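Local structure of hypothetical protein TT1426 (Thermus thermophilus, 1WD5) at residues 73-78 against 140-145; 68-73 against 93-98. The protein is of unknown function but probably acts as a phosphoribosyltransferase, a kind of glycosyltransferase. All coordinates share one frame; numbering follows the deposited sequence.

Contact 1. Residues 73-78 against 140-145; sequences GGELVL and LSVVFQ
The carboxylate of Glu75 meets Val142 through one oxygen, and the amide of Gln145 lies beyond the methylene that touches Val77. Glu75 OE2 is 3.6 Å from Val142 CG1, and the two side chains cross at about a right angle. The fold is that of the type I phosphoribosyltransferases. Here the outermost strand 76-78 of the mixed sheet packs against helix 134-144. Val77 is the buried centre of the contact, with CG1 anti to its backbone N (chi1 178°). This methyl reaches the helix backbone, 3.7 Å from Ser141 O. It also lies 3.8 Å from Gln145 CG, which the second methyl, CG2, approaches almost as closely. Gln145 therefore presents its aliphatic part to the valine. Val142 also packs on Val54 of strand 48-59, so the helix covers more than the edge strand. Leu76 and Leu78 point away from this helix and touch helix 88-112, which leaves the strand between two helices. Ser141 OG is occupied by Arg169 and Glu137 O and makes no bond to the strand. No direct hydrogen bond joins the two segments. A water lies between them and can donate to either side, though more acceptors are in reach than it has protons, so both bonds need not form at once. It sits 3.0 Å from Glu75 OE2 and 3.1 Å from Val142 O.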
loop_
_atom_site.group_PDB
_atom_site.type_symbol
_atom_site.label_atom_id
_atom_site.label_comp_id
_atom_site.label_asym_id
_atom_site.label_seq_id
_atom_site.Cartn_x
_atom_site.Cartn_y
_atom_site.Cartn_z
ATOM N N GLY A 73 -2.375 7.359 -12.186
ATOM C CA GLY A 73 -2.514 7.580 -13.614
ATOM C C GLY A 73 -3.885 8.111 -14.001
ATOM O O GLY A 73 -4.124 8.426 -15.164
ATOM N N GLY A 74 -4.788 8.206 -13.031
ATOM C CA GLY A 74 -6.118 8.715 -13.315
ATOM C C GLY A 74 -7.181 7.658 -13.571
ATOM O O GLY A 74 -8.375 7.959 -13.522
ATOM N N GLU A 75 -6.763 6.424 -13.833
ATOM C CA GLU A 75 -7.713 5.350 -14.110
ATOM C C GLU A 75 -8.645 5.057 -12.936
ATOM O O GLU A 75 -8.236 5.087 -11.776
ATOM C CB GLU A 75 -6.984 4.058 -14.484
ATOM C CG GLU A 75 -6.276 3.391 -13.314
ATOM C CD GLU A 75 -4.877 3.924 -13.082
ATOM O OE1 GLU A 75 -4.603 5.091 -13.437
ATOM O OE2 GLU A 75 -4.052 3.170 -12.529
ATOM N N LEU A 76 -9.903 4.777 -13.255
ATOM C CA LEU A 76 -10.905 4.446 -12.251
ATOM C C LEU A 76 -11.131 2.940 -12.308
ATOM O O LEU A 76 -11.484 2.402 -13.357
ATOM C CB LEU A 76 -12.222 5.173 -12.539
ATOM C CG LEU A 76 -13.441 4.778 -11.699
ATOM C CD1 LEU A 76 -13.172 5.027 -10.218
ATOM C CD2 LEU A 76 -14.650 5.585 -12.163
ATOM N N VAL A 77 -10.915 2.265 -11.184
ATOM C CA VAL A 77 -11.099 0.820 -11.110
ATOM C C VAL A 77 -12.266 0.530 -10.180
ATOM O O VAL A 77 -12.208 0.807 -8.981
ATOM C CB VAL A 77 -9.831 0.122 -10.575
ATOM C CG1 VAL A 77 -10.067 -1.386 -10.467
ATOM C CG2 VAL A 77 -8.658 0.414 -11.500
ATOM N N LEU A 78 -13.330 -0.029 -10.745
ATOM C CA LEU A 78 -14.534 -0.324 -9.986
ATOM C C LEU A 78 -14.645 -1.778 -9.561
ATOM O O LEU A 78 -14.182 -2.673 -10.265
ATOM C CB LEU A 78 -15.763 0.037 -10.819
ATOM C CG LEU A 78 -15.879 1.490 -11.279
ATOM C CD1 LEU A 78 -17.061 1.646 -12.219
ATOM C CD2 LEU A 78 -16.028 2.388 -10.064
ATOM N N LEU A 140 -4.460 -2.725 -3.836
ATOM C CA LEU A 140 -4.587 -4.004 -4.525
ATOM C C LEU A 140 -5.414 -3.868 -5.796
ATOM O O LEU A 140 -5.037 -4.376 -6.850
ATOM C CB LEU A 140 -5.241 -5.047 -3.607
ATOM C CG LEU A 140 -4.368 -5.723 -2.545
ATOM C CD1 LEU A 140 -5.230 -6.622 -1.674
ATOM C CD2 LEU A 140 -3.276 -6.541 -3.221
ATOM N N SER A 141 -6.547 -3.180 -5.696
ATOM C CA SER A 141 -7.421 -3.001 -6.847
ATOM C C SER A 141 -6.699 -2.383 -8.035
ATOM O O SER A 141 -6.874 -2.831 -9.166
ATOM C CB SER A 141 -8.627 -2.141 -6.468
ATOM O OG SER A 141 -9.479 -2.851 -5.582
ATOM N N VAL A 142 -5.887 -1.359 -7.783
ATOM C CA VAL A 142 -5.156 -0.701 -8.861
ATOM C C VAL A 142 -4.013 -1.572 -9.375
ATOM O O VAL A 142 -3.869 -1.768 -10.581
ATOM C CB VAL A 142 -4.586 0.664 -8.405
ATOM C CG1 VAL A 142 -3.711 1.256 -9.503
ATOM C CG2 VAL A 142 -5.732 1.626 -8.072
ATOM N N VAL A 143 -3.206 -2.099 -8.459
ATOM C CA VAL A 143 -2.081 -2.938 -8.841
ATOM C C VAL A 143 -2.488 -4.168 -9.657
ATOM O O VAL A 143 -1.800 -4.532 -10.605
ATOM C CB VAL A 143 -1.287 -3.395 -7.597
ATOM C CG1 VAL A 143 -0.171 -4.345 -8.007
ATOM C CG2 VAL A 143 -0.705 -2.174 -6.885
ATOM N N PHE A 144 -3.598 -4.805 -9.294
ATOM C CA PHE A 144 -4.067 -5.985 -10.025
ATOM C C PHE A 144 -4.357 -5.689 -11.493
ATOM O O PHE A 144 -4.184 -6.548 -12.351
ATOM C CB PHE A 144 -5.329 -6.556 -9.369
ATOM C CG PHE A 144 -5.050 -7.516 -8.245
ATOM C CD1 PHE A 144 -5.903 -7.587 -7.149
ATOM C CD2 PHE A 144 -3.944 -8.360 -8.289
ATOM C CE1 PHE A 144 -5.659 -8.483 -6.111
ATOM C CE2 PHE A 144 -3.691 -9.259 -7.259
ATOM C CZ PHE A 144 -4.550 -9.320 -6.167
ATOM N N GLN A 145 -4.800 -4.473 -11.783
ATOM C CA GLN A 145 -5.097 -4.099 -13.160
ATOM C C GLN A 145 -3.827 -3.795 -13.946
ATOM O O GLN A 145 -3.887 -3.525 -15.144
ATOM C CB GLN A 145 -6.010 -2.868 -13.192
ATOM C CG GLN A 145 -7.393 -3.096 -12.610
ATOM C CD GLN A 145 -8.181 -4.153 -13.364
ATOM O OE1 GLN A 145 -7.815 -5.329 -13.378
ATOM N NE2 GLN A 145 -9.271 -3.736 -13.999
HETATM O O HOH W 1 -4.743 0.296 -12.704
#

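Contact 2. Residues 68-73 against 93-98; sequences GAVGEG and REAARQ
This is helix-on-sheet packing in an alpha/beta fold: Val70 of strand 66-71 meets Ala95 and Gln98 of helix 88-112. The valine divides its two methyls between residues about one helical turn apart. Its CG1 lies 3.9 Å from Ala95 CB, and its CG2 lies 3.9 Å from Gln98 CB. With chi1 at -60°, CG1 sits beside the backbone N and CG2 between that N and the carbonyl carbon, and each methyl reaches its own partner. Ala95 meets CG1 with its CB and, slightly farther off, its CA, while Gln98 meets CG2 with CB. Leu76 of the neighbouring strand packs on both Val70 and Ala95. The Gln98 amide leads away from Val70. Its NE2 donates to Glu94 OE2 at 3.1 Å, meeting that oxygen from well above the carboxylate plane. Its OE1 bonds to Arg55 of strand 48-59. Glu94 OE2 also accepts from Gly58 N, so polar links to the sheet region flank the apolar touch. The other oxygen, Glu94 OE1, forms a salt bridge with Arg97 NH2 at 2.7 Å, nearly along its C-O axis. Helix 88-112 thus lies on the mixed sheet of an alpha/beta fold, as expected for a member of the phosphoribosyltransferase family.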
loop_
_atom_site.group_PDB
_atom_site.type_symbol
_atom_site.label_atom_id
_atom_site.label_comp_id
_atom_site.label_asym_id
_atom_site.label_seq_id
_atom_site.Cartn_x
_atom_site.Cartn_y
_atom_site.Cartn_z
ATOM N N GLY A 68 -14.646 1.206 -5.250
ATOM C CA GLY A 68 -13.574 1.167 -6.231
ATOM C C GLY A 68 -12.345 1.944 -5.786
ATOM O O GLY A 68 -12.180 2.226 -4.599
ATOM N N ALA A 69 -11.483 2.295 -6.735
ATOM C CA ALA A 69 -10.265 3.043 -6.429
ATOM C C ALA A 69 -9.741 3.757 -7.667
ATOM O O ALA A 69 -10.071 3.374 -8.791
ATOM C CB ALA A 69 -9.188 2.094 -5.889
ATOM N N VAL A 70 -8.942 4.804 -7.459
ATOM C CA VAL A 70 -8.336 5.540 -8.569
ATOM C C VAL A 70 -6.821 5.525 -8.358
ATOM O O VAL A 70 -6.348 5.660 -7.229
ATOM C CB VAL A 70 -8.806 7.021 -8.637
ATOM C CG1 VAL A 70 -10.321 7.088 -8.824
ATOM C CG2 VAL A 70 -8.389 7.765 -7.379
ATOM N N GLY A 71 -6.071 5.347 -9.441
ATOM C CA GLY A 71 -4.623 5.322 -9.347
ATOM C C GLY A 71 -4.023 6.658 -9.741
ATOM O O GLY A 71 -4.731 7.552 -10.215
ATOM N N GLU A 72 -2.717 6.799 -9.549
ATOM C CA GLU A 72 -2.025 8.039 -9.878
ATOM C C GLU A 72 -2.160 8.379 -11.360
ATOM O O GLU A 72 -2.078 9.543 -11.745
ATOM C CB GLU A 72 -0.543 7.927 -9.505
ATOM C CG GLU A 72 0.217 6.851 -10.269
ATOM C CD GLU A 72 1.682 6.774 -9.868
ATOM O OE1 GLU A 72 2.063 5.837 -9.126
ATOM O OE2 GLU A 72 2.456 7.659 -10.291
ATOM N N GLY A 73 -2.375 7.359 -12.186
ATOM C CA GLY A 73 -2.514 7.580 -13.614
ATOM C C GLY A 73 -3.885 8.111 -14.001
ATOM O O GLY A 73 -4.124 8.426 -15.164
ATOM N N ARG A 93 -18.162 11.530 -10.082
ATOM C CA ARG A 93 -17.974 12.700 -9.227
ATOM C C ARG A 93 -17.014 12.359 -8.093
ATOM O O ARG A 93 -16.089 13.116 -7.803
ATOM C CB ARG A 93 -19.307 13.182 -8.633
ATOM C CG ARG A 93 -20.300 13.770 -9.646
ATOM C CD ARG A 93 -21.387 14.594 -8.947
ATOM N NE ARG A 93 -22.219 13.796 -8.049
ATOM C CZ ARG A 93 -23.253 13.058 -8.444
ATOM N NH1 ARG A 93 -23.591 13.017 -9.726
ATOM N NH2 ARG A 93 -23.937 12.344 -7.559
ATOM N N GLU A 94 -17.240 11.218 -7.449
ATOM C CA GLU A 94 -16.385 10.788 -6.349
ATOM C C GLU A 94 -14.953 10.567 -6.840
ATOM O O GLU A 94 -13.997 10.962 -6.176
ATOM C CB GLU A 94 -16.932 9.502 -5.723
ATOM C CG GLU A 94 -15.984 8.816 -4.725
ATOM C CD GLU A 94 -15.908 9.504 -3.364
ATOM O OE1 GLU A 94 -16.448 10.625 -3.217
ATOM O OE2 GLU A 94 -15.296 8.914 -2.441
ATOM N N ALA A 95 -14.809 9.942 -8.005
ATOM C CA ALA A 95 -13.486 9.688 -8.563
ATOM C C ALA A 95 -12.718 10.994 -8.760
ATOM O O ALA A 95 -11.528 11.065 -8.466
ATOM C CB ALA A 95 -13.606 8.951 -9.889
ATOM N N ALA A 96 -13.402 12.021 -9.259
ATOM C CA ALA A 96 -12.773 13.322 -9.490
ATOM C C ALA A 96 -12.280 13.944 -8.185
ATOM O O ALA A 96 -11.199 14.529 -8.141
ATOM C CB ALA A 96 -13.750 14.270 -10.183
ATOM N N ARG A 97 -13.069 13.827 -7.123
ATOM C CA ARG A 97 -12.662 14.379 -5.833
ATOM C C ARG A 97 -11.420 13.668 -5.303
ATOM O O ARG A 97 -10.542 14.301 -4.720
ATOM C CB ARG A 97 -13.796 14.266 -4.808
ATOM C CG ARG A 97 -14.976 15.196 -5.083
ATOM C CD ARG A 97 -15.896 15.305 -3.871
ATOM N NE ARG A 97 -16.583 14.052 -3.577
ATOM C CZ ARG A 97 -17.701 13.657 -4.175
ATOM N NH1 ARG A 97 -18.267 14.421 -5.102
ATOM N NH2 ARG A 97 -18.252 12.494 -3.848
ATOM N N GLN A 98 -11.345 12.354 -5.501
ATOM C CA GLN A 98 -10.193 11.594 -5.031
ATOM C C GLN A 98 -8.949 11.891 -5.867
ATOM O O GLN A 98 -7.831 11.859 -5.354
ATOM C CB GLN A 98 -10.488 10.089 -5.047
ATOM C CG GLN A 98 -11.639 9.658 -4.135
ATOM C CD GLN A 98 -11.468 10.110 -2.692
ATOM O OE1 GLN A 98 -10.353 10.193 -2.179
ATOM N NE2 GLN A 98 -12.580 10.385 -2.025
#

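From the N terminus, strand 66-71 comes first and turns through Gly73, the residue both contacts share, into strand 76-78. The two antiparallel strands form a beta hairpin at one edge of the sheet, with a probable hydrogen bond of 2.8 Å from Val77 N to Ala69 O. Contact 2 closes the shorter loop, when the chain returns as helix 88-112. Contact 1 closes the longer one, after strand 122-126 leads into helix 134-144. Their segments alternate along the chain, so the loops cross. The centres of the two contacts lie about 9 Å apart. Together they place the hairpin between the two helices, and Ala69, touching Val142, also joins the first strand to helix 134-144.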